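Local coordinates for dihydrodipicolinate reductase N-terminus domain-containing protein (Mycobacterium smegmatis, PDB 6IAQ) that probably catalyses the NADP(H)-dependent reductive amination of ketones to amines, as a native amine dehydrogenase, at residues Ala78-Asn83 against Arg94-His99. Numbering follows the deposited sequence.
With NAP (NADP nicotinamide-adenine-dinucleotide phosphate), chain F.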
ATOM      1  N   ALA A  78      -6.419  -0.117 -25.741  1.00 26.59           N
ATOM      2  CA  ALA A  78      -7.655   0.696 -25.693  1.00 32.01           C
ATOM      3  C   ALA A  78      -7.856   1.149 -24.244  1.00 29.67           C
ATOM      4  O   ALA A  78      -7.822   0.305 -23.340  1.00 35.95           O
ATOM      5  CB  ALA A  78      -8.832  -0.123 -26.158  1.00 27.08           C
ATOM      6  N   VAL A  79      -8.013   2.451 -24.054  1.00 31.62           N
ATOM      7  CA  VAL A  79      -8.147   3.119 -22.729  1.00 30.18           C
ATOM      8  C   VAL A  79      -9.620   3.551 -22.602  1.00 31.61           C
ATOM      9  O   VAL A  79     -10.011   4.460 -23.315  1.00 32.90           O
ATOM     10  CB  VAL A  79      -7.161   4.285 -22.632  1.00 33.71           C
ATOM     11  CG1 VAL A  79      -7.226   4.936 -21.274  1.00 34.38           C
ATOM     12  CG2 VAL A  79      -5.730   3.829 -22.957  1.00 35.72           C
ATOM     13  N   ILE A  80     -10.417   2.801 -21.850  1.00 30.79           N
ATOM     14  CA  ILE A  80     -11.896   2.870 -21.906  1.00 29.60           C
ATOM     15  C   ILE A  80     -12.416   3.636 -20.682  1.00 32.46           C
ATOM     16  O   ILE A  80     -12.184   3.203 -19.533  1.00 27.36           O
ATOM     17  CB  ILE A  80     -12.517   1.479 -21.985  1.00 27.61           C
ATOM     18  CG1 ILE A  80     -11.893   0.653 -23.126  1.00 28.89           C
ATOM     19  CG2 ILE A  80     -14.031   1.598 -22.143  1.00 29.39           C
ATOM     20  CD1 ILE A  80     -12.400  -0.766 -23.177  1.00 30.13           C
ATOM     21  N   ALA A  81     -13.150   4.713 -20.940  1.00 30.90           N
ATOM     22  CA  ALA A  81     -13.926   5.432 -19.905  1.00 27.04           C
ATOM     23  C   ALA A  81     -15.325   5.693 -20.476  1.00 26.12           C
ATOM     24  O   ALA A  81     -15.566   6.861 -20.935  1.00 31.13           O
ATOM     25  CB  ALA A  81     -13.204   6.674 -19.515  1.00 23.30           C
ATOM     26  N   VAL A  82     -16.183   4.677 -20.483  1.00 28.14           N
ATOM     27  CA  VAL A  82     -17.543   4.866 -21.080  1.00 28.57           C
ATOM     28  C   VAL A  82     -18.635   4.478 -20.090  1.00 27.01           C
ATOM     29  O   VAL A  82     -19.492   5.335 -19.907  1.00 29.18           O
ATOM     30  CB  VAL A  82     -17.742   4.284 -22.504  1.00 32.59           C
ATOM     31  CG1 VAL A  82     -16.454   4.001 -23.238  1.00 30.41           C
ATOM     32  CG2 VAL A  82     -18.748   3.155 -22.589  1.00 33.51           C
ATOM     33  N   ASN A  83     -18.624   3.291 -19.488  1.00 25.51           N
ATOM     34  CA  ASN A  83     -19.723   2.822 -18.602  1.00 26.39           C
ATOM     35  C   ASN A  83     -19.158   1.962 -17.456  1.00 26.64           C
ATOM     36  O   ASN A  83     -17.910   1.795 -17.387  1.00 26.09           O
ATOM     37  CB  ASN A  83     -20.803   2.101 -19.405  1.00 29.73           C
ATOM     38  CG  ASN A  83     -20.227   1.006 -20.277  1.00 35.13           C
ATOM     39  OD1 ASN A  83     -19.216   0.401 -19.909  1.00 31.61           O
ATOM     40  ND2 ASN A  83     -20.849   0.780 -21.438  1.00 33.55           N
ATOM     41  N   ARG A  94     -15.977  -6.753 -25.806  1.00 34.85           N
ATOM     42  CA  ARG A  94     -16.043  -7.766 -26.902  1.00 33.84           C
ATOM     43  C   ARG A  94     -15.275  -7.247 -28.128  1.00 34.83           C
ATOM     44  O   ARG A  94     -14.454  -7.995 -28.699  1.00 26.38           O
ATOM     45  CB  ARG A  94     -17.469  -8.117 -27.309  1.00 36.99           C
ATOM     46  CG  ARG A  94     -18.276  -8.752 -26.180  1.00 45.89           C
ATOM     47  CD  ARG A  94     -19.228  -9.899 -26.492  1.00 43.39           C
ATOM     48  NE  ARG A  94     -20.600  -9.464 -26.319  1.00 50.29           N
ATOM     49  CZ  ARG A  94     -21.530 -10.054 -25.563  1.00 45.69           C
ATOM     50  NH1 ARG A  94     -21.270 -11.149 -24.866  1.00 47.19           N
ATOM     51  NH2 ARG A  94     -22.714  -9.490 -25.443  1.00 51.21           N
ATOM     52  N   ILE A  95     -15.537  -6.004 -28.529  1.00 32.85           N
ATOM     53  CA  ILE A  95     -14.889  -5.382 -29.711  1.00 35.32           C
ATOM     54  C   ILE A  95     -13.355  -5.373 -29.491  1.00 36.57           C
ATOM     55  O   ILE A  95     -12.583  -5.713 -30.444  1.00 30.87           O
ATOM     56  CB  ILE A  95     -15.501  -3.989 -29.974  1.00 35.00           C
ATOM     57  CG1 ILE A  95     -16.947  -4.102 -30.472  1.00 39.05           C
ATOM     58  CG2 ILE A  95     -14.627  -3.145 -30.908  1.00 33.94           C
ATOM     59  CD1 ILE A  95     -17.727  -2.808 -30.418  1.00 38.92           C
ATOM     60  N   CYS A  96     -12.877  -5.028 -28.290  1.00 33.09           N
ATOM     61  CA  CYS A  96     -11.418  -4.971 -28.001  1.00 32.87           C
ATOM     62  C   CYS A  96     -10.814  -6.380 -28.093  1.00 32.53           C
ATOM     63  O   CYS A  96      -9.816  -6.577 -28.850  1.00 34.09           O
ATOM     64  CB  CYS A  96     -11.152  -4.333 -26.643  1.00 34.37           C
ATOM     65  SG  CYS A  96     -11.467  -2.555 -26.681  1.00 35.30           S
ATOM     66  N   ALA A  97     -11.410  -7.334 -27.382  1.00 32.29           N
ATOM     67  CA  ALA A  97     -10.901  -8.714 -27.267  1.00 32.96           C
ATOM     68  C   ALA A  97     -10.965  -9.412 -28.638  1.00 35.86           C
ATOM     69  O   ALA A  97      -9.993 -10.135 -28.980  1.00 34.79           O
ATOM     70  CB  ALA A  97     -11.706  -9.453 -26.229  1.00 33.48           C
ATOM     71  N   GLU A  98     -12.051  -9.210 -29.406  1.00 34.82           N
ATOM     72  CA  GLU A  98     -12.202  -9.791 -30.765  1.00 35.59           C
ATOM     73  C   GLU A  98     -11.005  -9.401 -31.636  1.00 34.14           C
ATOM     74  O   GLU A  98     -10.512 -10.239 -32.402  1.00 32.21           O
ATOM     75  CB  GLU A  98     -13.473  -9.312 -31.469  1.00 43.20           C
ATOM     76  CG  GLU A  98     -14.047 -10.399 -32.372  1.00 55.65           C
ATOM     77  CD  GLU A  98     -15.074 -11.249 -31.651  1.00 55.45           C
ATOM     78  OE1 GLU A  98     -15.856 -10.649 -30.900  1.00 62.98           O
ATOM     79  OE2 GLU A  98     -15.083 -12.479 -31.828  1.00 57.87           O
ATOM     80  N   HIS A  99     -10.558  -8.161 -31.522  1.00 33.25           N
ATOM     81  CA  HIS A  99      -9.483  -7.564 -32.352  1.00 35.61           C
ATOM     82  C   HIS A  99      -8.098  -7.790 -31.724  1.00 35.69           C
ATOM     83  O   HIS A  99      -7.143  -7.198 -32.220  1.00 34.44           O
ATOM     84  CB  HIS A  99      -9.789  -6.090 -32.606  1.00 37.86           C
ATOM     85  CG  HIS A  99     -10.966  -5.869 -33.491  1.00 38.27           C
ATOM     86  ND1 HIS A  99     -12.281  -5.959 -33.044  1.00 43.47           N
ATOM     87  CD2 HIS A  99     -11.033  -5.548 -34.803  1.00 40.14           C
ATOM     88  CE1 HIS A  99     -13.105  -5.692 -34.051  1.00 44.11           C
ATOM     89  NE2 HIS A  99     -12.361  -5.416 -35.131  1.00 38.38           N
TER
HETATM   90  PA  NAP F 402     -18.938  10.798 -19.121  1.00 26.75           P
HETATM   91  O1A NAP F 402     -18.319  12.114 -19.068  1.00 26.25           O
HETATM   92  O2A NAP F 402     -20.475  10.572 -19.242  1.00 25.71           O
HETATM   93  O5B NAP F 402     -18.200  10.003 -20.341  1.00 29.38           O
HETATM   94  C5B NAP F 402     -18.721   8.794 -20.911  1.00 29.66           C
HETATM   95  C4B NAP F 402     -18.286   8.736 -22.369  1.00 32.85           C
HETATM   96  O4B NAP F 402     -18.705   7.522 -22.987  1.00 33.64           O
HETATM   97  C3B NAP F 402     -18.833   9.884 -23.260  1.00 34.37           C
HETATM   98  O3B NAP F 402     -17.660  10.414 -23.924  1.00 34.47           O
HETATM   99  C2B NAP F 402     -19.743   9.233 -24.298  1.00 38.56           C
HETATM  100  O2B NAP F 402     -19.618   9.796 -25.623  1.00 41.17           O
HETATM  101  C1B NAP F 402     -19.094   7.884 -24.352  1.00 33.78           C
HETATM  102  N9A NAP F 402     -19.896   6.765 -24.841  1.00 37.01           N
HETATM  103  C8A NAP F 402     -21.060   6.274 -24.371  1.00 33.26           C
HETATM  104  N7A NAP F 402     -21.375   5.184 -25.080  1.00 34.98           N
HETATM  105  C5A NAP F 402     -20.358   4.947 -25.942  1.00 37.22           C
HETATM  106  C6A NAP F 402     -20.003   3.943 -26.978  1.00 38.30           C
HETATM  107  N6A NAP F 402     -20.814   2.930 -27.252  1.00 40.84           N
HETATM  108  N1A NAP F 402     -18.857   4.086 -27.640  1.00 37.82           N
HETATM  109  C2A NAP F 402     -17.980   5.085 -27.405  1.00 38.14           C
HETATM  110  N3A NAP F 402     -18.211   6.044 -26.481  1.00 37.50           N
HETATM  111  C4A NAP F 402     -19.384   5.998 -25.787  1.00 34.81           C
HETATM  112  O3  NAP F 402     -18.532   9.885 -17.815  1.00 27.67           O
HETATM  113  PN  NAP F 402     -17.040   9.860 -17.090  1.00 25.24           P
HETATM  114  O1N NAP F 402     -16.984  10.701 -15.853  1.00 27.32           O
HETATM  115  O2N NAP F 402     -15.961  10.045 -18.098  1.00 24.96           O
HETATM  116  O5D NAP F 402     -17.217   8.326 -16.674  1.00 24.22           O
HETATM  117  C5D NAP F 402     -17.204   7.206 -17.567  1.00 25.52           C
HETATM  118  C4D NAP F 402     -17.347   5.873 -16.888  1.00 26.50           C
HETATM  119  O4D NAP F 402     -16.161   5.670 -16.052  1.00 27.28           O
HETATM  120  C3D NAP F 402     -18.588   5.813 -16.043  1.00 25.18           C
HETATM  121  O3D NAP F 402     -19.263   4.573 -16.152  1.00 23.76           O
HETATM  122  C2D NAP F 402     -18.039   5.996 -14.622  1.00 25.39           C
HETATM  123  O2D NAP F 402     -18.943   5.414 -13.673  1.00 24.89           O
HETATM  124  C1D NAP F 402     -16.639   5.330 -14.752  1.00 26.95           C
HETATM  125  N1N NAP F 402     -15.693   5.834 -13.740  1.00 23.74           N
HETATM  126  C2N NAP F 402     -15.037   4.946 -13.019  1.00 24.60           C
HETATM  127  C3N NAP F 402     -14.184   5.380 -12.014  1.00 24.38           C
HETATM  128  C7N NAP F 402     -13.373   4.399 -11.197  1.00 26.19           C
HETATM  129  O7N NAP F 402     -12.774   4.872 -10.231  1.00 26.83           O
HETATM  130  N7N NAP F 402     -13.284   3.102 -11.537  1.00 24.85           N
HETATM  131  C4N NAP F 402     -14.029   6.750 -11.800  1.00 22.74           C
HETATM  132  C5N NAP F 402     -14.729   7.668 -12.577  1.00 23.77           C
HETATM  133  C6N NAP F 402     -15.554   7.158 -13.549  1.00 22.34           C
HETATM  134  P2B NAP F 402     -20.002  11.312 -25.949  1.00 38.72           P
HETATM  135  O1X NAP F 402     -19.009  12.210 -25.270  1.00 35.82           O
HETATM  136  O2X NAP F 402     -19.720  11.459 -27.443  1.00 37.48           O
HETATM  137  O3X NAP F 402     -21.459  11.300 -25.475  1.00 43.32           O
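C96 meets A78 and I80 in the buried seam between strand 77-80 and helix 86-98. These are the first two elements of a beta-alpha-beta unit that strand 102-105 completes in the parallel sheet of the Rossmann-type NADP-binding domain. The contact is small, 84 Å² in all, and wholly apolar. A78 and I80 are two apart on the strand, so both CB atoms point to the helix, while V79 between them packs on V22 of helix 17-28.

The side chain of C96 carries the helix side. Its CB starts toward the strand. SG then lies anti to the carbonyl carbon and beside the backbone N (chi1 -72°), which carries it to both strand residues. A78 offers its methyl: CB is 3.6 Å from C96 SG. I80 reaches the same sulfur with the end of its longer branch. Its CG1 is also anti to its own carbonyl carbon, and the chain runs on extended (chi2 176°), which brings CD1 to 4.0 Å from C96 SG. Y13 of strand 9-13 touches both C96 and I80.

Past I80 the chain leaves the strand and enters the cofactor pocket. V82 CB lies 3.4 Å from O4B of the NADP adenosine ribose. N83 ND2 is hydrogen-bonded to Q92 OE1, which joins the loop after the strand to helix 86-98.

At the other end the helix finishes at E98. The H99 ring turns back on the last turn, and its ND1 donates to I95 O at 2.6 Å, in the carbonyl plane, with an N-H...O angle of 147°.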